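Local coordinates for protein diguanylate cyclase/phosphodiesterase (Caldicellulosiruptor saccharolyticus, PDB 3MTK) that probably takes part in cyclic di-GMP turnover, this chain being the GGDEF domain of a longer protein that also carries PAS and EAL domains, at residues A[41-46]-A[150-155]; A[85-90]-A[143-148]; A[99-104]-A[123-128]; A[109-114]-A[118-123]. One frame throughout, in Å; residues are numbered along the deposited sequence.

Interaction 1 of 4, residues A[41-46]-A[150-155]; sequences FLEVRD and KAKEEG
Lys-152 reaches from helix 137-154 across to the end of strand 37-44, where Glu-43 takes its ammonium group and Arg-45 lies against its aliphatic chain. One long side chain thus serves two chemically different neighbours.

The electrostatic part is a salt bridge. NZ of Lys-152 stands 3.3 Å from OE2 of Glu-43, which it meets on the syn side of the carboxylate, 17° out of its plane. A second, weak hydrogen bond runs from the same nitrogen to OE1 of Glu-43, so the ammonium straddles the carboxylate. Glu-43 is fully extended, with CG anti to the backbone N (chi1 -177°), and this carries its carboxylate out to where the lysine ends. A bend at chi3 (-63°) turns the far half of Lys-152, and the two chains meet at about a right angle.

The van der Waals part is methylene against guanidinium. CD of Lys-152 lies over the centre of one face of the Arg-45 guanidinium, 3.9 Å from CZ of Arg-45, and CG of Lys-152 comes equally near NH1 of Arg-45. Because Lys-152 carries its nitrogen on to Glu-43, NE of Arg-45 and NZ of Lys-152 stay 5.3 Å apart, and the nearby carboxylate probably eases their repulsion.

Backbone bonds hold strand 37-44 between strands 87-93 and 123-129. This is the helix-on-sheet layer of the GGDEF fold, at the strand end that helps form the nucleotide site in active cyclases of the family.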
loop_
_atom_site.group_PDB
_atom_site.type_symbol
_atom_site.label_atom_id
_atom_site.label_comp_id
_atom_site.label_asym_id
_atom_site.label_seq_id
_atom_site.Cartn_x
_atom_site.Cartn_y
_atom_site.Cartn_z
ATOM N N PHE A 41 -0.328 3.582 3.025
ATOM C CA PHE A 41 0.964 3.085 2.578
ATOM C C PHE A 41 1.239 1.724 3.224
ATOM O O PHE A 41 1.257 1.603 4.451
ATOM C CB PHE A 41 2.069 4.077 2.978
ATOM C CG PHE A 41 2.363 5.138 1.945
ATOM C CD1 PHE A 41 1.559 5.293 0.819
ATOM C CD2 PHE A 41 3.444 5.995 2.111
ATOM C CE1 PHE A 41 1.826 6.295 -0.130
ATOM C CE2 PHE A 41 3.726 7.004 1.167
ATOM C CZ PHE A 41 2.910 7.152 0.043
ATOM N N LEU A 42 1.427 0.694 2.407
ATOM C CA LEU A 42 1.724 -0.629 2.946
ATOM C C LEU A 42 3.133 -1.020 2.541
ATOM O O LEU A 42 3.500 -0.964 1.356
ATOM C CB LEU A 42 0.773 -1.709 2.420
ATOM C CG LEU A 42 -0.713 -1.743 2.733
ATOM C CD1 LEU A 42 -1.476 -0.779 1.807
ATOM C CD2 LEU A 42 -1.207 -3.158 2.506
ATOM N N GLU A 43 3.921 -1.441 3.518
ATOM C CA GLU A 43 5.283 -1.850 3.228
ATOM C C GLU A 43 5.477 -3.339 3.509
ATOM O O GLU A 43 5.109 -3.840 4.573
ATOM C CB GLU A 43 6.270 -1.025 4.060
ATOM C CG GLU A 43 7.728 -1.340 3.748
ATOM C CD GLU A 43 8.702 -0.445 4.486
ATOM O OE1 GLU A 43 8.339 0.712 4.776
ATOM O OE2 GLU A 43 9.835 -0.891 4.759
ATOM N N VAL A 44 6.046 -4.049 2.546
ATOM C CA VAL A 44 6.318 -5.477 2.709
ATOM C C VAL A 44 7.650 -5.560 3.444
ATOM O O VAL A 44 8.678 -5.119 2.927
ATOM C CB VAL A 44 6.450 -6.180 1.350
ATOM C CG1 VAL A 44 6.484 -7.670 1.553
ATOM C CG2 VAL A 44 5.292 -5.791 0.445
ATOM N N ARG A 45 7.651 -6.116 4.648
ATOM C CA ARG A 45 8.898 -6.184 5.420
ATOM C C ARG A 45 9.911 -7.241 4.979
ATOM O O ARG A 45 9.557 -8.288 4.438
ATOM C CB ARG A 45 8.589 -6.384 6.907
ATOM C CG ARG A 45 7.670 -5.329 7.520
ATOM C CD ARG A 45 8.189 -3.927 7.279
ATOM N NE ARG A 45 9.568 -3.763 7.731
ATOM C CZ ARG A 45 9.934 -3.607 8.999
ATOM N NH1 ARG A 45 9.028 -3.585 9.965
ATOM N NH2 ARG A 45 11.218 -3.475 9.308
ATOM N N ASP A 46 11.181 -6.933 5.212
ATOM C CA ASP A 46 12.298 -7.819 4.910
ATOM C C ASP A 46 12.271 -8.527 3.567
ATOM O O ASP A 46 12.634 -9.694 3.458
ATOM C CB ASP A 46 12.425 -8.826 6.041
ATOM C CG ASP A 46 12.438 -8.147 7.399
ATOM O OD1 ASP A 46 13.320 -7.285 7.626
ATOM O OD2 ASP A 46 11.554 -8.460 8.233
ATOM N N LYS A 150 6.581 5.606 11.874
ATOM C CA LYS A 150 6.122 5.459 13.253
ATOM C C LYS A 150 5.632 4.042 13.521
ATOM O O LYS A 150 5.768 3.523 14.633
ATOM C CB LYS A 150 4.986 6.445 13.541
ATOM C CG LYS A 150 5.332 7.906 13.279
ATOM C CD LYS A 150 6.391 8.430 14.248
ATOM C CE LYS A 150 6.647 9.921 14.045
ATOM N NZ LYS A 150 7.745 10.452 14.915
ATOM N N ALA A 151 5.058 3.420 12.496
ATOM C CA ALA A 151 4.522 2.075 12.628
ATOM C C ALA A 151 5.626 1.034 12.743
ATOM O O ALA A 151 5.502 0.068 13.500
ATOM C CB ALA A 151 3.602 1.750 11.437
ATOM N N LYS A 152 6.704 1.222 11.993
ATOM C CA LYS A 152 7.792 0.260 12.044
ATOM C C LYS A 152 8.556 0.336 13.366
ATOM O O LYS A 152 9.096 -0.665 13.832
ATOM C CB LYS A 152 8.721 0.455 10.851
ATOM C CG LYS A 152 8.033 0.192 9.517
ATOM C CD LYS A 152 9.024 0.100 8.352
ATOM C CE LYS A 152 9.760 1.409 8.132
ATOM N NZ LYS A 152 10.690 1.329 6.978
ATOM N N GLU A 153 8.587 1.515 13.981
ATOM C CA GLU A 153 9.265 1.674 15.264
ATOM C C GLU A 153 8.448 0.880 16.272
ATOM O O GLU A 153 8.982 0.270 17.197
ATOM C CB GLU A 153 9.270 3.135 15.721
ATOM C CG GLU A 153 9.634 4.157 14.684
ATOM C CD GLU A 153 9.705 5.557 15.274
ATOM O OE1 GLU A 153 8.799 5.920 16.057
ATOM O OE2 GLU A 153 10.661 6.296 14.956
ATOM N N GLU A 154 7.135 0.925 16.088
ATOM C CA GLU A 154 6.198 0.236 16.960
ATOM C C GLU A 154 6.381 -1.275 16.832
ATOM O O GLU A 154 6.130 -2.024 17.773
ATOM C CB GLU A 154 4.773 0.625 16.576
ATOM C CG GLU A 154 3.806 0.647 17.733
ATOM C CD GLU A 154 4.078 1.802 18.671
ATOM O OE1 GLU A 154 3.949 2.965 18.228
ATOM O OE2 GLU A 154 4.424 1.551 19.845
ATOM N N GLY A 155 6.814 -1.722 15.662
ATOM C CA GLY A 155 7.024 -3.145 15.454
ATOM C C GLY A 155 6.406 -3.662 14.170
ATOM O O GLY A 155 5.731 -2.925 13.452
#

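Interaction 2 of 4, residues A[85-90]-A[143-148]; sequences FDRFAI and RCDLAL
Arg-87 and Asp-145 form a salt bridge between the hairpin characteristic of GGDEF domains and helix 137-154. The hairpin joins strands 79-84 and 87-93. In active cyclases it carries the signature Gly-Gly-Asp-Glu-Phe, and here the sequence has diverged, with Arg-87 in the place of the glutamate.

The bridge rests on one nearly straight bond. NH1 of Arg-87 donates to OD1 of Asp-145 over 2.9 Å, with an angle of 166° at the hydrogen. The acceptor sits at the guanidinium edge, in its plane, and is approached almost along its own C-O bond, while carboxylate and guanidinium are turned 44° against each other. NH2 is also engaged, in a long and weak ion pair with OE1 of Glu-43, so the arginine has an acidic partner on the sheet as well as one on the helix. A leucine in place of Arg-87 is likely to leave Asp-145 without this counter-charge and Glu-43 without its weak mate.

Arg-87 runs extended as far as CD and then bends at chi3 (-56°), which brings its flat group beneath Leu-148. CD2 of Leu-148 covers one guanidinium face toward its rim, tightly, at 3.2 Å from NH2 of Arg-87.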
loop_
_atom_site.group_PDB
_atom_site.type_symbol
_atom_site.label_atom_id
_atom_site.label_comp_id
_atom_site.label_asym_id
_atom_site.label_seq_id
_atom_site.Cartn_x
_atom_site.Cartn_y
_atom_site.Cartn_z
ATOM N N PHE A 85 9.681 -0.584 -4.608
ATOM C CA PHE A 85 10.056 -1.986 -4.721
ATOM C C PHE A 85 9.273 -2.848 -3.734
ATOM O O PHE A 85 8.785 -3.923 -4.087
ATOM C CB PHE A 85 11.557 -2.128 -4.453
ATOM C CG PHE A 85 11.956 -3.480 -3.945
ATOM C CD1 PHE A 85 11.893 -4.598 -4.774
ATOM C CD2 PHE A 85 12.355 -3.642 -2.626
ATOM C CE1 PHE A 85 12.222 -5.864 -4.295
ATOM C CE2 PHE A 85 12.687 -4.898 -2.131
ATOM C CZ PHE A 85 12.621 -6.013 -2.965
ATOM N N ASP A 86 9.149 -2.357 -2.501
ATOM C CA ASP A 86 8.458 -3.086 -1.437
ATOM C C ASP A 86 7.278 -2.329 -0.842
ATOM O O ASP A 86 6.864 -2.617 0.281
ATOM C CB ASP A 86 9.442 -3.391 -0.311
ATOM C CG ASP A 86 9.959 -2.136 0.359
ATOM O OD1 ASP A 86 9.584 -1.034 -0.098
ATOM O OD2 ASP A 86 10.737 -2.241 1.340
ATOM N N ARG A 87 6.720 -1.380 -1.583
ATOM C CA ARG A 87 5.641 -0.591 -1.023
ATOM C C ARG A 87 4.456 -0.364 -1.929
ATOM O O ARG A 87 4.616 -0.085 -3.112
ATOM C CB ARG A 87 6.201 0.757 -0.561
ATOM C CG ARG A 87 5.151 1.786 -0.194
ATOM C CD ARG A 87 5.812 3.083 0.222
ATOM N NE ARG A 87 6.765 2.893 1.318
ATOM C CZ ARG A 87 7.316 3.892 2.001
ATOM N NH1 ARG A 87 7.010 5.147 1.699
ATOM N NH2 ARG A 87 8.164 3.643 2.993
ATOM N N PHE A 88 3.260 -0.473 -1.351
ATOM C CA PHE A 88 2.016 -0.276 -2.090
ATOM C C PHE A 88 1.261 0.894 -1.482
ATOM O O PHE A 88 1.519 1.278 -0.336
ATOM C CB PHE A 88 1.125 -1.519 -2.007
ATOM C CG PHE A 88 1.662 -2.715 -2.738
ATOM C CD1 PHE A 88 1.277 -2.977 -4.047
ATOM C CD2 PHE A 88 2.510 -3.621 -2.096
ATOM C CE1 PHE A 88 1.720 -4.133 -4.717
ATOM C CE2 PHE A 88 2.953 -4.769 -2.751
ATOM C CZ PHE A 88 2.551 -5.023 -4.072
ATOM N N ALA A 89 0.326 1.446 -2.255
ATOM C CA ALA A 89 -0.503 2.571 -1.812
ATOM C C ALA A 89 -1.974 2.341 -2.160
ATOM O O ALA A 89 -2.297 1.745 -3.187
ATOM C CB ALA A 89 -0.021 3.867 -2.458
ATOM N N ILE A 90 -2.863 2.812 -1.300
ATOM C CA ILE A 90 -4.287 2.667 -1.549
ATOM C C ILE A 90 -5.016 3.980 -1.310
ATOM O O ILE A 90 -4.671 4.744 -0.406
ATOM C CB ILE A 90 -4.946 1.627 -0.615
ATOM C CG1 ILE A 90 -4.227 0.278 -0.704
ATOM C CG2 ILE A 90 -6.422 1.477 -0.989
ATOM C CD1 ILE A 90 -4.391 -0.427 -2.027
ATOM N N ARG A 143 3.109 12.736 4.617
ATOM C CA ARG A 143 2.427 12.401 5.853
ATOM C C ARG A 143 2.240 10.900 6.051
ATOM O O ARG A 143 2.346 10.399 7.170
ATOM C CB ARG A 143 1.076 13.080 5.916
ATOM C CG ARG A 143 0.436 12.947 7.277
ATOM C CD ARG A 143 -0.803 13.781 7.322
ATOM N NE ARG A 143 -0.517 15.139 6.889
ATOM C CZ ARG A 143 -1.451 15.997 6.505
ATOM N NH1 ARG A 143 -2.725 15.623 6.502
ATOM N NH2 ARG A 143 -1.114 17.222 6.127
ATOM N N CYS A 144 1.946 10.190 4.969
ATOM C CA CYS A 144 1.757 8.751 5.046
ATOM C C CYS A 144 3.075 8.106 5.373
ATOM O O CYS A 144 3.154 7.173 6.171
ATOM C CB CYS A 144 1.260 8.200 3.721
ATOM S SG CYS A 144 -0.445 7.725 3.790
ATOM N N ASP A 145 4.114 8.619 4.737
ATOM C CA ASP A 145 5.447 8.109 4.930
ATOM C C ASP A 145 5.821 8.160 6.407
ATOM O O ASP A 145 6.375 7.196 6.938
ATOM C CB ASP A 145 6.435 8.926 4.100
ATOM C CG ASP A 145 7.812 8.312 4.074
ATOM O OD1 ASP A 145 7.944 7.192 3.540
ATOM O OD2 ASP A 145 8.762 8.943 4.589
ATOM N N LEU A 146 5.502 9.272 7.067
ATOM C CA LEU A 146 5.829 9.439 8.489
ATOM C C LEU A 146 5.116 8.388 9.335
ATOM O O LEU A 146 5.705 7.786 10.230
ATOM C CB LEU A 146 5.434 10.836 8.976
ATOM C CG LEU A 146 6.446 11.673 9.772
ATOM C CD1 LEU A 146 5.749 12.954 10.256
ATOM C CD2 LEU A 146 6.996 10.893 10.964
ATOM N N ALA A 147 3.841 8.178 9.037
ATOM C CA ALA A 147 3.032 7.199 9.750
ATOM C C ALA A 147 3.648 5.805 9.613
ATOM O O ALA A 147 3.691 5.028 10.570
ATOM C CB ALA A 147 1.615 7.203 9.190
ATOM N N LEU A 148 4.126 5.492 8.416
ATOM C CA LEU A 148 4.732 4.194 8.160
ATOM C C LEU A 148 5.981 4.045 9.034
ATOM O O LEU A 148 6.213 2.999 9.640
ATOM C CB LEU A 148 5.072 4.087 6.676
ATOM C CG LEU A 148 5.487 2.727 6.149
ATOM C CD1 LEU A 148 4.514 1.641 6.625
ATOM C CD2 LEU A 148 5.533 2.814 4.623
#

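Interaction 3 of 4, residues A[99-104]-A[123-128]; sequences DFIERM and FNIGAA
Ile-125 of strand 123-129 points into helix 97-108, where Ile-101 and the selenomethionine at Met-104 receive it. The tight part gathers round its CD1. The methyl CE of Met-104 comes to 3.4 Å from CD1 of Ile-125, closer than carbon atoms usually approach. A bend about CG-SE (chi3 67°) swings that methyl in from a residue whose CB does not itself face the strand. CG2 of Ile-101 touches the same CD1 of Ile-125 at 3.9 Å, and the two isoleucines lie alongside one another, running opposite ways. Two residues further along the strand, on the same face, CD1 of Ile-101 rests on CB of Ala-127 at 4.0 Å, a lighter contact with a small partner.

The outer side of the helix is polar and much less confined. There NH2 of Arg-103 bridges to OD2 of Asp-99 at 2.8 Å, the donor standing 38° above the carboxylate plane. Glu-102 points away from the strand, and its OE2 bonds to the hydroxyl of Tyr-159.

Helix and strand segments run nearly antiparallel (162°), their axes 10.5 Å apart. Helix 97-108 belongs to the crossover from strand 87-93 to strand 123-129, passing strand 37-44, whose Ile-40 and Leu-42 pack on Ile-125; Tyr-159 of strand 159-163 touches both Ile-101 and Ile-125. On the other face of the strand, Asn-124 and Ala-128 meet helix 137-154.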
loop_
_atom_site.group_PDB
_atom_site.type_symbol
_atom_site.label_atom_id
_atom_site.label_comp_id
_atom_site.label_asym_id
_atom_site.label_seq_id
_atom_site.Cartn_x
_atom_site.Cartn_y
_atom_site.Cartn_z
ATOM N N ASP A 99 -10.611 -0.588 10.983
ATOM C CA ASP A 99 -11.079 -1.950 10.753
ATOM C C ASP A 99 -10.738 -2.384 9.333
ATOM O O ASP A 99 -10.428 -3.549 9.088
ATOM C CB ASP A 99 -12.594 -2.030 10.967
ATOM C CG ASP A 99 -13.229 -3.199 10.231
ATOM O OD1 ASP A 99 -12.914 -4.367 10.557
ATOM O OD2 ASP A 99 -14.044 -2.947 9.317
ATOM N N PHE A 100 -10.809 -1.438 8.402
ATOM C CA PHE A 100 -10.500 -1.702 7.005
ATOM C C PHE A 100 -9.047 -2.153 6.927
ATOM O O PHE A 100 -8.712 -3.125 6.252
ATOM C CB PHE A 100 -10.688 -0.426 6.182
ATOM C CG PHE A 100 -10.290 -0.570 4.741
ATOM C CD1 PHE A 100 -11.125 -1.211 3.830
ATOM C CD2 PHE A 100 -9.060 -0.090 4.295
ATOM C CE1 PHE A 100 -10.740 -1.373 2.489
ATOM C CE2 PHE A 100 -8.667 -0.246 2.965
ATOM C CZ PHE A 100 -9.508 -0.890 2.060
ATOM N N ILE A 101 -8.194 -1.429 7.642
ATOM C CA ILE A 101 -6.768 -1.705 7.686
ATOM C C ILE A 101 -6.474 -3.073 8.282
ATOM O O ILE A 101 -5.711 -3.855 7.719
ATOM C CB ILE A 101 -6.044 -0.618 8.509
ATOM C CG1 ILE A 101 -5.997 0.685 7.701
ATOM C CG2 ILE A 101 -4.655 -1.099 8.917
ATOM C CD1 ILE A 101 -5.404 1.870 8.450
ATOM N N GLU A 102 -7.094 -3.356 9.423
ATOM C CA GLU A 102 -6.895 -4.624 10.113
ATOM C C GLU A 102 -7.427 -5.803 9.306
ATOM O O GLU A 102 -6.775 -6.845 9.200
ATOM C CB GLU A 102 -7.572 -4.579 11.480
ATOM C CG GLU A 102 -7.346 -3.271 12.205
ATOM C CD GLU A 102 -7.776 -3.329 13.646
ATOM O OE1 GLU A 102 -8.877 -3.857 13.909
ATOM O OE2 GLU A 102 -7.015 -2.845 14.515
ATOM N N ARG A 103 -8.612 -5.633 8.735
ATOM C CA ARG A 103 -9.208 -6.687 7.939
ATOM C C ARG A 103 -8.178 -7.091 6.903
ATOM O O ARG A 103 -7.777 -8.256 6.817
ATOM C CB ARG A 103 -10.465 -6.176 7.236
ATOM C CG ARG A 103 -11.329 -7.271 6.620
ATOM C CD ARG A 103 -12.416 -6.663 5.753
ATOM N NE ARG A 103 -13.104 -5.593 6.465
ATOM C CZ ARG A 103 -13.536 -4.477 5.890
ATOM N NH1 ARG A 103 -13.354 -4.290 4.591
ATOM N NH2 ARG A 103 -14.125 -3.537 6.620
HETATM N N MSE A 104 -7.731 -6.107 6.130
HETATM C CA MSE A 104 -6.748 -6.345 5.087
HETATM C C MSE A 104 -5.416 -6.883 5.603
HETATM O O MSE A 104 -4.807 -7.750 4.976
HETATM C CB MSE A 104 -6.485 -5.067 4.307
HETATM C CG MSE A 104 -5.308 -5.219 3.373
HETATM SE SE MSE A 104 -4.901 -3.639 2.393
HETATM C CE MSE A 104 -4.315 -2.497 3.848
ATOM N N PHE A 123 4.235 -7.023 7.318
ATOM C CA PHE A 123 3.949 -5.719 6.735
ATOM C C PHE A 123 3.884 -4.654 7.813
ATOM O O PHE A 123 4.023 -4.935 8.999
ATOM C CB PHE A 123 2.581 -5.717 6.026
ATOM C CG PHE A 123 2.411 -6.795 4.973
ATOM C CD1 PHE A 123 2.172 -8.116 5.338
ATOM C CD2 PHE A 123 2.466 -6.479 3.629
ATOM C CE1 PHE A 123 1.990 -9.105 4.376
ATOM C CE2 PHE A 123 2.282 -7.459 2.657
ATOM C CZ PHE A 123 2.043 -8.776 3.033
ATOM N N ASN A 124 3.664 -3.424 7.362
ATOM C CA ASN A 124 3.478 -2.265 8.215
ATOM C C ASN A 124 2.636 -1.318 7.381
ATOM O O ASN A 124 2.739 -1.297 6.143
ATOM C CB ASN A 124 4.805 -1.638 8.621
ATOM C CG ASN A 124 5.281 -2.145 9.979
ATOM O OD1 ASN A 124 4.652 -1.872 11.018
ATOM N ND2 ASN A 124 6.374 -2.900 9.980
ATOM N N ILE A 125 1.775 -0.563 8.050
ATOM C CA ILE A 125 0.882 0.335 7.349
ATOM C C ILE A 125 0.833 1.743 7.911
ATOM O O ILE A 125 0.693 1.939 9.117
ATOM C CB ILE A 125 -0.544 -0.255 7.326
ATOM C CG1 ILE A 125 -0.596 -1.406 6.323
ATOM C CG2 ILE A 125 -1.558 0.810 6.980
ATOM C CD1 ILE A 125 -1.946 -2.126 6.269
ATOM N N GLY A 126 0.960 2.714 7.014
ATOM C CA GLY A 126 0.893 4.108 7.395
ATOM C C GLY A 126 -0.278 4.681 6.622
ATOM O O GLY A 126 -0.374 4.482 5.405
ATOM N N ALA A 127 -1.180 5.375 7.304
ATOM C CA ALA A 127 -2.345 5.941 6.621
ATOM C C ALA A 127 -2.577 7.410 6.963
ATOM O O ALA A 127 -2.161 7.886 8.020
ATOM C CB ALA A 127 -3.588 5.120 6.957
ATOM N N ALA A 128 -3.245 8.129 6.067
ATOM C CA ALA A 128 -3.513 9.542 6.308
ATOM C C ALA A 128 -4.821 10.042 5.682
ATOM O O ALA A 128 -5.128 9.747 4.526
ATOM C CB ALA A 128 -2.343 10.374 5.809
#

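Interaction 4 of 4, residues A[109-114]-A[118-123]; sequences LLPYNV and LIRVNF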
loop_
_atom_site.group_PDB
_atom_site.type_symbol
_atom_site.label_atom_id
_atom_site.label_comp_id
_atom_site.label_asym_id
_atom_site.label_seq_id
_atom_site.Cartn_x
_atom_site.Cartn_y
_atom_site.Cartn_z
ATOM N N LEU A 109 -1.517 -11.117 6.043
ATOM C CA LEU A 109 -0.707 -11.947 6.915
ATOM C C LEU A 109 -0.885 -13.421 6.598
ATOM O O LEU A 109 -0.116 -14.254 7.071
ATOM C CB LEU A 109 -1.084 -11.668 8.367
ATOM C CG LEU A 109 -0.132 -10.811 9.202
ATOM C CD1 LEU A 109 0.711 -9.909 8.324
ATOM C CD2 LEU A 109 -0.943 -10.020 10.198
ATOM N N LEU A 110 -1.904 -13.737 5.800
ATOM C CA LEU A 110 -2.184 -15.119 5.408
ATOM C C LEU A 110 -1.119 -15.609 4.425
ATOM O O LEU A 110 -0.656 -14.854 3.573
ATOM C CB LEU A 110 -3.583 -15.226 4.774
ATOM C CG LEU A 110 -4.716 -15.765 5.651
ATOM C CD1 LEU A 110 -4.728 -15.073 6.987
ATOM C CD2 LEU A 110 -6.029 -15.581 4.944
ATOM N N PRO A 111 -0.731 -16.885 4.525
ATOM C CA PRO A 111 0.289 -17.483 3.656
ATOM C C PRO A 111 0.062 -17.280 2.162
ATOM O O PRO A 111 -1.052 -17.008 1.716
ATOM C CB PRO A 111 0.244 -18.963 4.035
ATOM C CG PRO A 111 -0.257 -18.947 5.463
ATOM C CD PRO A 111 -1.333 -17.900 5.407
ATOM N N TYR A 112 1.142 -17.406 1.394
ATOM C CA TYR A 112 1.083 -17.283 -0.056
ATOM C C TYR A 112 1.668 -18.568 -0.617
ATOM O O TYR A 112 2.759 -18.988 -0.221
ATOM C CB TYR A 112 1.913 -16.092 -0.563
ATOM C CG TYR A 112 1.423 -14.742 -0.107
ATOM C CD1 TYR A 112 1.821 -14.213 1.111
ATOM C CD2 TYR A 112 0.519 -14.014 -0.881
ATOM C CE1 TYR A 112 1.333 -13.005 1.554
ATOM C CE2 TYR A 112 0.026 -12.800 -0.444
ATOM C CZ TYR A 112 0.433 -12.305 0.774
ATOM O OH TYR A 112 -0.096 -11.128 1.233
ATOM N N ASN A 113 0.932 -19.200 -1.523
ATOM C CA ASN A 113 1.387 -20.435 -2.139
ATOM C C ASN A 113 1.980 -20.018 -3.462
ATOM O O ASN A 113 1.290 -19.971 -4.476
ATOM C CB ASN A 113 0.207 -21.397 -2.346
ATOM C CG ASN A 113 0.631 -22.755 -2.902
ATOM O OD1 ASN A 113 -0.070 -23.751 -2.718
ATOM N ND2 ASN A 113 1.769 -22.799 -3.593
ATOM N N VAL A 114 3.262 -19.687 -3.435
ATOM C CA VAL A 114 3.963 -19.265 -4.633
ATOM C C VAL A 114 4.760 -20.433 -5.200
ATOM O O VAL A 114 5.800 -20.806 -4.661
ATOM C CB VAL A 114 4.918 -18.099 -4.323
ATOM C CG1 VAL A 114 5.490 -17.540 -5.617
ATOM C CG2 VAL A 114 4.180 -17.025 -3.544
ATOM N N LEU A 118 5.274 -22.228 0.281
ATOM C CA LEU A 118 4.362 -21.618 1.241
ATOM C C LEU A 118 5.136 -20.474 1.881
ATOM O O LEU A 118 6.112 -20.700 2.600
ATOM C CB LEU A 118 3.950 -22.628 2.314
ATOM C CG LEU A 118 2.689 -22.241 3.093
ATOM C CD1 LEU A 118 1.474 -22.538 2.221
ATOM C CD2 LEU A 118 2.602 -23.019 4.406
ATOM N N ILE A 119 4.699 -19.245 1.630
ATOM C CA ILE A 119 5.413 -18.095 2.163
ATOM C C ILE A 119 4.576 -17.145 3.000
ATOM O O ILE A 119 3.439 -16.813 2.661
ATOM C CB ILE A 119 6.078 -17.308 1.016
ATOM C CG1 ILE A 119 6.930 -18.266 0.184
ATOM C CG2 ILE A 119 6.954 -16.174 1.574
ATOM C CD1 ILE A 119 7.496 -17.643 -1.063
ATOM N N ARG A 120 5.164 -16.721 4.106
ATOM C CA ARG A 120 4.537 -15.794 5.023
ATOM C C ARG A 120 5.427 -14.561 5.110
ATOM O O ARG A 120 6.641 -14.678 5.265
ATOM C CB ARG A 120 4.400 -16.435 6.404
ATOM C CG ARG A 120 3.159 -17.273 6.583
ATOM C CD ARG A 120 3.205 -18.029 7.898
ATOM N NE ARG A 120 1.871 -18.274 8.444
ATOM C CZ ARG A 120 1.069 -17.325 8.927
ATOM N NH1 ARG A 120 1.461 -16.059 8.933
ATOM N NH2 ARG A 120 -0.126 -17.640 9.410
ATOM N N VAL A 121 4.823 -13.382 5.000
ATOM C CA VAL A 121 5.561 -12.134 5.073
ATOM C C VAL A 121 4.927 -11.202 6.072
ATOM O O VAL A 121 3.774 -11.372 6.439
ATOM C CB VAL A 121 5.578 -11.408 3.732
ATOM C CG1 VAL A 121 6.495 -12.118 2.767
ATOM C CG2 VAL A 121 4.166 -11.334 3.189
ATOM N N ASN A 122 5.694 -10.210 6.498
ATOM C CA ASN A 122 5.231 -9.213 7.444
ATOM C C ASN A 122 5.053 -7.895 6.732
ATOM O O ASN A 122 5.643 -7.680 5.674
ATOM C CB ASN A 122 6.239 -9.058 8.568
ATOM C CG ASN A 122 6.208 -10.225 9.509
ATOM O OD1 ASN A 122 7.210 -10.565 10.135
ATOM N ND2 ASN A 122 5.041 -10.849 9.624
ATOM N N PHE A 123 4.235 -7.023 7.318
ATOM C CA PHE A 123 3.949 -5.719 6.735
ATOM C C PHE A 123 3.884 -4.654 7.813
ATOM O O PHE A 123 4.023 -4.935 8.999
ATOM C CB PHE A 123 2.581 -5.717 6.026
ATOM C CG PHE A 123 2.411 -6.795 4.973
ATOM C CD1 PHE A 123 2.172 -8.116 5.338
ATOM C CD2 PHE A 123 2.466 -6.479 3.629
ATOM C CE1 PHE A 123 1.990 -9.105 4.376
ATOM C CE2 PHE A 123 2.282 -7.459 2.657
ATOM C CZ PHE A 123 2.043 -8.776 3.033
HETATM O O HOH W 1 2.442 -14.027 7.578
#
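Tyr-112 and Ile-119 make the antiparallel hydrogen-bonded pair of a small beta hairpin. N of Tyr-112 donates to O of Ile-119 over 2.7 Å, and N of Ile-119 returns the bond to O of Tyr-112, also at 2.7 Å and straighter (165° against 144°).

The tyrosine side chain then runs along the partner segment, past the end of strand 117-119. Its CB lies 3.6 Å from O of Ile-119. With CG anti to the carbonyl carbon (chi1 -64°), the ring presents an edge to that same oxygen, CD1 of Tyr-112 lying 3.4 Å from O of Ile-119. Further out, CE1 of Tyr-112 touches CG2 of Val-121 at 3.7 Å, and OH of Tyr-112 ends 3.7 Å from CZ of Phe-123. With a serine at this position, Val-121 and Phe-123 would probably lose their aromatic neighbour and a gap would open beside the hairpin.

Beyond the paired residues the chains separate, and a water donates to O of Leu-109 (2.6 Å) and O of Val-121 (3.2 Å). The hairpin links helix 97-108 to strand 123-129 and leans on helix 56-74, where Arg-69 makes a cation-pi contact with the Tyr-112 ring and Leu-62 and His-65 touch its side chain.

The four contacts illustrate how chemistry follows place in a layered alpha/beta domain. Interactions 1 and 2 use the same helix 137-154 against the neighbouring strands 37-44 and 87-93, and both are partly buried and charged; Glu-43 and Arg-87 connect them. Interaction 3 is wholly buried and apolar and lies on the other face of the same sheet, under helix 97-108. Interaction 4 sits about 17 Å from it, centre to centre, farthest of the four from the middle of the chain, and relies on main-chain bonds with a mixed apolar and polar fringe. Phe-123 belongs to both 3 and 4, carrying the chain from hairpin to central sheet.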